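LD10117p (PDB 5HJQ) acts as a GTPase-activating protein for Rab35 in synaptic vesicle protein turnover and, through the TBC domain that makes up this fragment, binds phosphoinositides. Local coordinates at residues D292-F295 against V301-R304; W277-A280 against H286-R289; M119-H124 against Y214-G219. All blocks are in the same frame, centred on the assembly; numbering follows the deposited sequence.

Interaction 1 of 3, residues D292-F295 against V301-R304; sequences DCYF and VLYR. With I3P (D-myo-inositol-1,4,5-triphosphate), chain B.
V301 meets helix 284-297 with both of its methyls: CG2 touches C293 CB at 4.1 Å, while CG1, set anti to the backbone N (chi1 167°), lies 4.5 Å from Y294 CB. This is where the backbones come closest, the CA atoms of Y294 and V301 being 5.7 Å apart. L302 then crosses the Y294 side chain obliquely, with L302 CD1 3.7 Å from Y294 CE1 and L302 CG 3.8 Å from Y294 CD1. An alanine in place of L302 lacks the branched end that packs on these ring atoms and would probably open a gap beside the ring, although Y294 OH is also hydrogen-bonded to F228 O. R304 reaches the inositol trisphosphate instead: its extended chain brings NH2 to phosphate oxygen O52 in a 3.3 Å hydrogen bond (162°), with O6 at the edge of the guanidinium, near its plane. NH1 is held by the carbonyls of A354 and I357, which would restrain the rotation of the guanidinium. K98, R102, K300 and R358 complete the grip on the anionic ligand. The contact thus joins consecutive helices of the all-helical TBC domain, with Y294 also packed on I200 of helix 197-204.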
loop_
_atom_site.group_PDB
_atom_site.type_symbol
_atom_site.label_atom_id
_atom_site.label_comp_id
_atom_site.label_asym_id
_atom_site.label_seq_id
_atom_site.Cartn_x
_atom_site.Cartn_y
_atom_site.Cartn_z
ATOM N N ASP A 292 5.306 3.122 6.434
ATOM C CA ASP A 292 5.720 4.187 7.350
ATOM C C ASP A 292 5.417 5.574 6.796
ATOM O O ASP A 292 4.825 6.412 7.477
ATOM C CB ASP A 292 7.218 4.089 7.663
ATOM C CG ASP A 292 7.553 2.927 8.578
ATOM O OD1 ASP A 292 6.652 2.460 9.310
ATOM O OD2 ASP A 292 8.722 2.485 8.568
ATOM N N CYS A 293 5.831 5.810 5.555
ATOM C CA CYS A 293 5.618 7.101 4.915
ATOM C C CYS A 293 4.189 7.241 4.403
ATOM O O CYS A 293 3.592 8.318 4.483
ATOM C CB CYS A 293 6.612 7.291 3.769
ATOM S SG CYS A 293 8.348 7.189 4.285
ATOM N N TYR A 294 3.646 6.139 3.893
ATOM C CA TYR A 294 2.297 6.105 3.333
ATOM C C TYR A 294 1.230 6.526 4.340
ATOM O O TYR A 294 0.324 7.292 4.004
ATOM C CB TYR A 294 1.997 4.700 2.804
ATOM C CG TYR A 294 0.541 4.420 2.487
ATOM C CD1 TYR A 294 -0.041 4.894 1.317
ATOM C CD2 TYR A 294 -0.244 3.661 3.350
ATOM C CE1 TYR A 294 -1.362 4.635 1.021
ATOM C CE2 TYR A 294 -1.572 3.397 3.061
ATOM C CZ TYR A 294 -2.121 3.885 1.885
ATOM O OH TYR A 294 -3.438 3.639 1.569
ATOM N N PHE A 295 1.348 6.038 5.574
ATOM C CA PHE A 295 0.377 6.353 6.623
ATOM C C PHE A 295 0.442 7.821 7.041
ATOM O O PHE A 295 -0.398 8.294 7.808
ATOM C CB PHE A 295 0.594 5.464 7.854
ATOM C CG PHE A 295 0.226 4.024 7.637
ATOM C CD1 PHE A 295 -0.841 3.687 6.824
ATOM C CD2 PHE A 295 0.950 3.009 8.241
ATOM C CE1 PHE A 295 -1.185 2.365 6.618
ATOM C CE2 PHE A 295 0.612 1.681 8.036
ATOM C CZ PHE A 295 -0.456 1.361 7.220
ATOM N N VAL A 301 2.876 8.402 -2.171
ATOM C CA VAL A 301 4.039 7.580 -1.869
ATOM C C VAL A 301 4.016 6.322 -2.724
ATOM O O VAL A 301 5.043 5.898 -3.251
ATOM C CB VAL A 301 4.090 7.195 -0.364
ATOM C CG1 VAL A 301 5.107 6.086 -0.119
ATOM C CG2 VAL A 301 4.410 8.415 0.488
ATOM N N LEU A 302 2.832 5.735 -2.864
ATOM C CA LEU A 302 2.660 4.544 -3.684
ATOM C C LEU A 302 2.880 4.856 -5.161
ATOM O O LEU A 302 3.424 4.030 -5.892
ATOM C CB LEU A 302 1.271 3.941 -3.471
ATOM C CG LEU A 302 0.974 3.505 -2.032
ATOM C CD1 LEU A 302 -0.328 2.714 -1.953
ATOM C CD2 LEU A 302 2.129 2.698 -1.454
ATOM N N TYR A 303 2.446 6.040 -5.594
ATOM C CA TYR A 303 2.681 6.489 -6.968
ATOM C C TYR A 303 4.175 6.511 -7.250
ATOM O O TYR A 303 4.632 5.992 -8.267
ATOM C CB TYR A 303 2.103 7.888 -7.223
ATOM C CG TYR A 303 0.592 8.009 -7.211
ATOM C CD1 TYR A 303 -0.222 6.906 -7.000
ATOM C CD2 TYR A 303 -0.019 9.241 -7.424
ATOM C CE1 TYR A 303 -1.603 7.027 -6.993
ATOM C CE2 TYR A 303 -1.396 9.372 -7.422
ATOM C CZ TYR A 303 -2.184 8.264 -7.207
ATOM O OH TYR A 303 -3.553 8.403 -7.211
ATOM N N ARG A 304 4.925 7.116 -6.331
ATOM C CA ARG A 304 6.370 7.256 -6.463
ATOM C C ARG A 304 7.068 5.910 -6.619
ATOM O O ARG A 304 7.891 5.733 -7.513
ATOM C CB ARG A 304 6.949 7.989 -5.252
ATOM C CG ARG A 304 6.440 9.403 -5.039
ATOM C CD ARG A 304 6.980 9.975 -3.725
ATOM N NE ARG A 304 6.741 11.408 -3.605
ATOM C CZ ARG A 304 7.495 12.337 -4.181
ATOM N NH1 ARG A 304 8.538 11.982 -4.919
ATOM N NH2 ARG A 304 7.204 13.620 -4.023
HETATM C C1 I3P B . 7.040 18.750 -4.770
HETATM C C2 I3P B . 6.645 20.187 -4.476
HETATM C C3 I3P B . 5.241 20.298 -3.880
HETATM C C4 I3P B . 4.737 19.123 -3.040
HETATM C C5 I3P B . 5.588 17.861 -2.937
HETATM C C6 I3P B . 7.017 17.988 -3.481
HETATM O O1 I3P B . 8.365 18.646 -5.322
HETATM O O2 I3P B . 7.557 20.724 -3.565
HETATM O O3 I3P B . 5.190 21.468 -3.068
HETATM O O4 I3P B . 3.452 18.744 -3.571
HETATM O O5 I3P B . 5.654 17.480 -1.584
HETATM O O6 I3P B . 7.564 16.693 -3.712
HETATM P P1 I3P B . 8.990 19.804 -6.244
HETATM O O11 I3P B . 9.324 20.989 -5.409
HETATM O O12 I3P B . 10.262 19.285 -6.877
HETATM O O13 I3P B . 8.004 20.197 -7.361
HETATM P P4 I3P B . 2.153 19.019 -2.668
HETATM O O41 I3P B . 2.559 19.778 -1.426
HETATM O O42 I3P B . 1.528 17.680 -2.272
HETATM O O43 I3P B . 1.128 19.849 -3.476
HETATM P P5 I3P B . 5.899 15.968 -1.216
HETATM O O51 I3P B . 5.578 15.750 0.217
HETATM O O52 I3P B . 5.007 15.092 -2.058
HETATM O O53 I3P B . 7.338 15.597 -1.459
#

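Interaction 2 of 3, residues W277-A280 against H286-R289; sequences WILA and HLVR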
loop_
_atom_site.group_PDB
_atom_site.type_symbol
_atom_site.label_atom_id
_atom_site.label_comp_id
_atom_site.label_asym_id
_atom_site.label_seq_id
_atom_site.Cartn_x
_atom_site.Cartn_y
_atom_site.Cartn_z
ATOM N N TRP A 277 2.177 -4.656 -7.828
ATOM C CA TRP A 277 3.633 -4.693 -7.872
ATOM C C TRP A 277 4.160 -4.440 -6.468
ATOM O O TRP A 277 5.092 -5.098 -6.005
ATOM C CB TRP A 277 4.193 -3.646 -8.832
ATOM C CG TRP A 277 3.627 -3.693 -10.212
ATOM C CD1 TRP A 277 3.115 -4.779 -10.859
ATOM C CD2 TRP A 277 3.515 -2.593 -11.121
ATOM N NE1 TRP A 277 2.696 -4.425 -12.119
ATOM C CE2 TRP A 277 2.925 -3.085 -12.301
ATOM C CE3 TRP A 277 3.852 -1.238 -11.048
ATOM C CZ2 TRP A 277 2.666 -2.271 -13.402
ATOM C CZ3 TRP A 277 3.593 -0.431 -12.141
ATOM C CH2 TRP A 277 3.008 -0.950 -13.302
ATOM N N ILE A 278 3.543 -3.472 -5.801
ATOM C CA ILE A 278 3.935 -3.076 -4.459
ATOM C C ILE A 278 3.417 -4.064 -3.420
ATOM O O ILE A 278 4.201 -4.685 -2.708
ATOM C CB ILE A 278 3.420 -1.660 -4.123
ATOM C CG1 ILE A 278 4.044 -0.631 -5.070
ATOM C CG2 ILE A 278 3.715 -1.309 -2.672
ATOM C CD1 ILE A 278 3.433 0.748 -4.972
ATOM N N LEU A 279 2.097 -4.221 -3.353
ATOM C CA LEU A 279 1.461 -5.015 -2.302
ATOM C C LEU A 279 1.652 -6.523 -2.441
ATOM O O LEU A 279 1.580 -7.250 -1.451
ATOM C CB LEU A 279 -0.037 -4.706 -2.245
ATOM C CG LEU A 279 -0.430 -3.296 -1.799
ATOM C CD1 LEU A 279 -1.942 -3.119 -1.825
ATOM C CD2 LEU A 279 0.128 -2.995 -0.407
ATOM N N ALA A 280 1.888 -6.998 -3.659
ATOM C CA ALA A 280 1.993 -8.437 -3.894
ATOM C C ALA A 280 3.307 -8.836 -4.560
ATOM O O ALA A 280 3.471 -9.978 -4.991
ATOM C CB ALA A 280 0.815 -8.916 -4.733
ATOM N N HIS A 286 10.345 -4.276 2.475
ATOM C CA HIS A 286 10.212 -3.040 1.700
ATOM C C HIS A 286 8.857 -2.390 1.936
ATOM O O HIS A 286 8.761 -1.172 2.087
ATOM C CB HIS A 286 10.399 -3.298 0.199
ATOM C CG HIS A 286 11.753 -3.819 -0.167
ATOM N ND1 HIS A 286 12.212 -5.048 0.254
ATOM C CD2 HIS A 286 12.740 -3.288 -0.925
ATOM C CE1 HIS A 286 13.426 -5.249 -0.223
ATOM N NE2 HIS A 286 13.771 -4.196 -0.945
ATOM N N LEU A 287 7.816 -3.218 1.963
ATOM C CA LEU A 287 6.452 -2.765 2.228
ATOM C C LEU A 287 6.333 -1.975 3.524
ATOM O O LEU A 287 5.648 -0.952 3.576
ATOM C CB LEU A 287 5.495 -3.956 2.294
ATOM C CG LEU A 287 4.896 -4.520 1.012
ATOM C CD1 LEU A 287 3.975 -5.678 1.348
ATOM C CD2 LEU A 287 4.149 -3.429 0.275
ATOM N N VAL A 288 6.990 -2.468 4.569
ATOM C CA VAL A 288 6.905 -1.861 5.892
ATOM C C VAL A 288 7.413 -0.421 5.890
ATOM O O VAL A 288 6.727 0.486 6.364
ATOM C CB VAL A 288 7.694 -2.681 6.928
ATOM C CG1 VAL A 288 7.773 -1.936 8.244
ATOM C CG2 VAL A 288 7.048 -4.044 7.120
ATOM N N ARG A 289 8.609 -0.215 5.349
ATOM C CA ARG A 289 9.164 1.128 5.229
ATOM C C ARG A 289 8.257 2.020 4.382
ATOM O O ARG A 289 8.093 3.205 4.675
ATOM C CB ARG A 289 10.567 1.079 4.624
ATOM C CG ARG A 289 11.609 0.440 5.523
ATOM C CD ARG A 289 11.902 1.311 6.734
ATOM N NE ARG A 289 12.498 2.594 6.373
ATOM C CZ ARG A 289 11.870 3.761 6.471
ATOM N NH1 ARG A 289 10.625 3.810 6.923
ATOM N NH2 ARG A 289 12.486 4.882 6.123
#
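The carbonyl oxygen of L279 accepts a hydrogen bond from Y167 OH, and L287 CD1 packs 4.0 Å from it. The Y167 side chain also touches L287, so the same tyrosine lies against both partners of the contact. L287 carries the whole of its own helix's share. Its CD2 methyl comes within 3.2 Å of I278 O, a tight approach made from beside the carbonyl bond, with a C-O...CD2 angle of about 109°, and its CG is 3.8 Å from the same oxygen. The leucine is thus pressed against the carbonyls of the last turn as well as its side chains. CG stands beside the backbone N (chi1 -85°), and both methyls reach the carbonyls of the neighbouring helix. The two helices follow each other in the chain, with a short connection at 280-283, and belong to the all-helical TBC fold; L279 and L287 are the nearest pair of CA atoms, at 7.1 Å. Apolar contacts complete the join. I278 CG2, anti to its own backbone N, meets L287 CD2 at 3.7 Å, the two side chains passing at a slant. L279 starts out pointing away from helix 284-297, yet its CD2 returns to within 4.1 Å of L287 CD2, and here the side chains cross at about a right angle. One leucine methyl is therefore touched by both residues. Beyond it, I278 packs on L302 and V305 of helix 300-317, while L279 lies on V196.

Interaction 3 of 3, residues M119-H124 against Y214-G219; sequences MLCGQH and YICLAG
C121 sets its CB-SG bond across that of C216 at nearly a right angle: C121 CB is 3.6 Å from C216 SG, and C121 SG is 3.6 Å from C216 CB. The sulfurs themselves, C121 SG and C216 SG, are 3.7 Å apart, a van der Waals contact of two thiols and no disulfide. With both SG atoms anti to their carbonyl carbons, each sulfur lies against the CB and the sulfur of the other cysteine. The small side chains allow a close approach of the backbones, the CA atoms of C121 and C216 being 5.1 Å apart. This close helix-helix packing ties helix 113-122 to helix 210-221, two members of the all-helical TBC fold far apart in sequence. One turn after C216, G219 CA lies 4.3 Å from C121 O; a CB here would lie tightly against that oxygen, and as a glycine the residue avoids this. Further along the first segment, Q123 NE2 donates to L120 O at 2.8 Å (141°), using a lone pair in the carbonyl plane, and is also hydrogen-bonded to H296 ND1. The aliphatic part of the same glutamine covers the H124 ring, its CG sitting over the centre of one face.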
loop_
_atom_site.group_PDB
_atom_site.type_symbol
_atom_site.label_atom_id
_atom_site.label_comp_id
_atom_site.label_asym_id
_atom_site.label_seq_id
_atom_site.Cartn_x
_atom_site.Cartn_y
_atom_site.Cartn_z
ATOM N N MET A 119 -0.795 6.367 15.585
ATOM C CA MET A 119 -0.801 7.821 15.655
ATOM C C MET A 119 -0.862 8.457 14.265
ATOM O O MET A 119 -1.649 9.376 14.029
ATOM C CB MET A 119 0.434 8.322 16.398
ATOM C CG MET A 119 0.523 9.833 16.469
ATOM S SD MET A 119 1.964 10.413 17.385
ATOM C CE MET A 119 3.300 9.782 16.371
ATOM N N LEU A 120 -0.018 7.972 13.357
ATOM C CA LEU A 120 0.018 8.490 11.988
ATOM C C LEU A 120 -1.346 8.384 11.313
ATOM O O LEU A 120 -1.819 9.341 10.703
ATOM C CB LEU A 120 1.068 7.752 11.153
ATOM C CG LEU A 120 2.531 7.890 11.582
ATOM C CD1 LEU A 120 3.434 7.080 10.664
ATOM C CD2 LEU A 120 2.946 9.351 11.596
ATOM N N CYS A 121 -1.982 7.225 11.441
ATOM C CA CYS A 121 -3.305 7.019 10.865
ATOM C C CYS A 121 -4.354 7.886 11.546
ATOM O O CYS A 121 -5.293 8.355 10.905
ATOM C CB CYS A 121 -3.707 5.547 10.957
ATOM S SG CYS A 121 -2.709 4.430 9.933
ATOM N N GLY A 122 -4.184 8.104 12.845
ATOM C CA GLY A 122 -5.152 8.861 13.617
ATOM C C GLY A 122 -5.185 10.345 13.299
ATOM O O GLY A 122 -6.187 11.016 13.545
ATOM N N GLN A 123 -4.093 10.856 12.738
ATOM C CA GLN A 123 -3.924 12.296 12.543
ATOM C C GLN A 123 -4.813 12.891 11.451
ATOM O O GLN A 123 -4.914 14.112 11.335
ATOM C CB GLN A 123 -2.463 12.609 12.216
ATOM C CG GLN A 123 -2.121 12.453 10.744
ATOM C CD GLN A 123 -0.631 12.523 10.474
ATOM O OE1 GLN A 123 0.010 13.548 10.713
ATOM N NE2 GLN A 123 -0.070 11.426 9.981
ATOM N N HIS A 124 -5.449 12.041 10.650
ATOM C CA HIS A 124 -6.265 12.520 9.537
ATOM C C HIS A 124 -7.742 12.578 9.917
ATOM O O HIS A 124 -8.610 12.709 9.054
ATOM C CB HIS A 124 -6.073 11.631 8.303
ATOM C CG HIS A 124 -4.649 11.227 8.065
ATOM N ND1 HIS A 124 -3.713 12.082 7.528
ATOM C CD2 HIS A 124 -4.006 10.056 8.288
ATOM C CE1 HIS A 124 -2.551 11.460 7.434
ATOM N NE2 HIS A 124 -2.702 10.228 7.889
ATOM N N TYR A 214 -8.208 -1.687 13.267
ATOM C CA TYR A 214 -9.489 -1.160 12.816
ATOM C C TYR A 214 -9.515 0.361 12.829
ATOM O O TYR A 214 -9.898 0.993 11.843
ATOM C CB TYR A 214 -10.637 -1.680 13.680
ATOM C CG TYR A 214 -11.898 -0.866 13.497
ATOM C CD1 TYR A 214 -12.698 -1.043 12.378
ATOM C CD2 TYR A 214 -12.278 0.094 14.431
ATOM C CE1 TYR A 214 -13.844 -0.300 12.191
ATOM C CE2 TYR A 214 -13.427 0.846 14.252
ATOM C CZ TYR A 214 -14.203 0.643 13.125
ATOM O OH TYR A 214 -15.350 1.376 12.928
ATOM N N ILE A 215 -9.115 0.940 13.958
ATOM C CA ILE A 215 -9.161 2.387 14.140
ATOM C C ILE A 215 -8.239 3.102 13.146
ATOM O O ILE A 215 -8.546 4.199 12.675
ATOM C CB ILE A 215 -8.787 2.780 15.584
ATOM C CG1 ILE A 215 -9.776 2.166 16.578
ATOM C CG2 ILE A 215 -8.774 4.286 15.741
ATOM C CD1 ILE A 215 -9.428 2.430 18.045
ATOM N N CYS A 216 -7.115 2.472 12.815
ATOM C CA CYS A 216 -6.262 2.975 11.740
ATOM C C CYS A 216 -7.008 2.998 10.412
ATOM O O CYS A 216 -7.028 4.012 9.714
ATOM C CB CYS A 216 -4.998 2.128 11.601
ATOM S SG CYS A 216 -3.764 2.435 12.861
ATOM N N LEU A 217 -7.623 1.869 10.077
ATOM C CA LEU A 217 -8.337 1.708 8.815
ATOM C C LEU A 217 -9.489 2.692 8.660
ATOM O O LEU A 217 -9.633 3.324 7.613
ATOM C CB LEU A 217 -8.859 0.277 8.688
ATOM C CG LEU A 217 -7.775 -0.763 8.412
ATOM C CD1 LEU A 217 -8.151 -2.124 8.969
ATOM C CD2 LEU A 217 -7.500 -0.844 6.917
ATOM N N ALA A 218 -10.308 2.815 9.700
ATOM C CA ALA A 218 -11.443 3.730 9.671
ATOM C C ALA A 218 -10.973 5.175 9.544
ATOM O O ALA A 218 -11.673 6.016 8.982
ATOM C CB ALA A 218 -12.297 3.557 10.913
ATOM N N GLY A 219 -9.790 5.458 10.079
ATOM C CA GLY A 219 -9.192 6.770 9.925
ATOM C C GLY A 219 -8.829 7.009 8.473
ATOM O O GLY A 219 -9.240 8.004 7.877
#

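Overall arrangement
Helix 284-297 joins the three contacts: it supplies a segment to interactions 1 and 2 and packs against helix 113-122 of interaction 3. Interactions 1 and 2, with centres 10 Å apart, meet where I278 CD1 lies 3.4 Å from L302 O. Interaction 1 reaches interaction 3, 15 Å away between centres, through F295: its O probably accepts a hydrogen bond from H124 NE2 at 3.0 Å, and its CD1 packs on C121 SG at 3.7 Å. Interactions 2 and 3 do not touch, their nearest atoms being about 9 Å apart. R304 of interaction 1 binds the inositol trisphosphate; the I278 side chain is about 8 Å from that of R304, whereas interaction 3 lies away from the pocket.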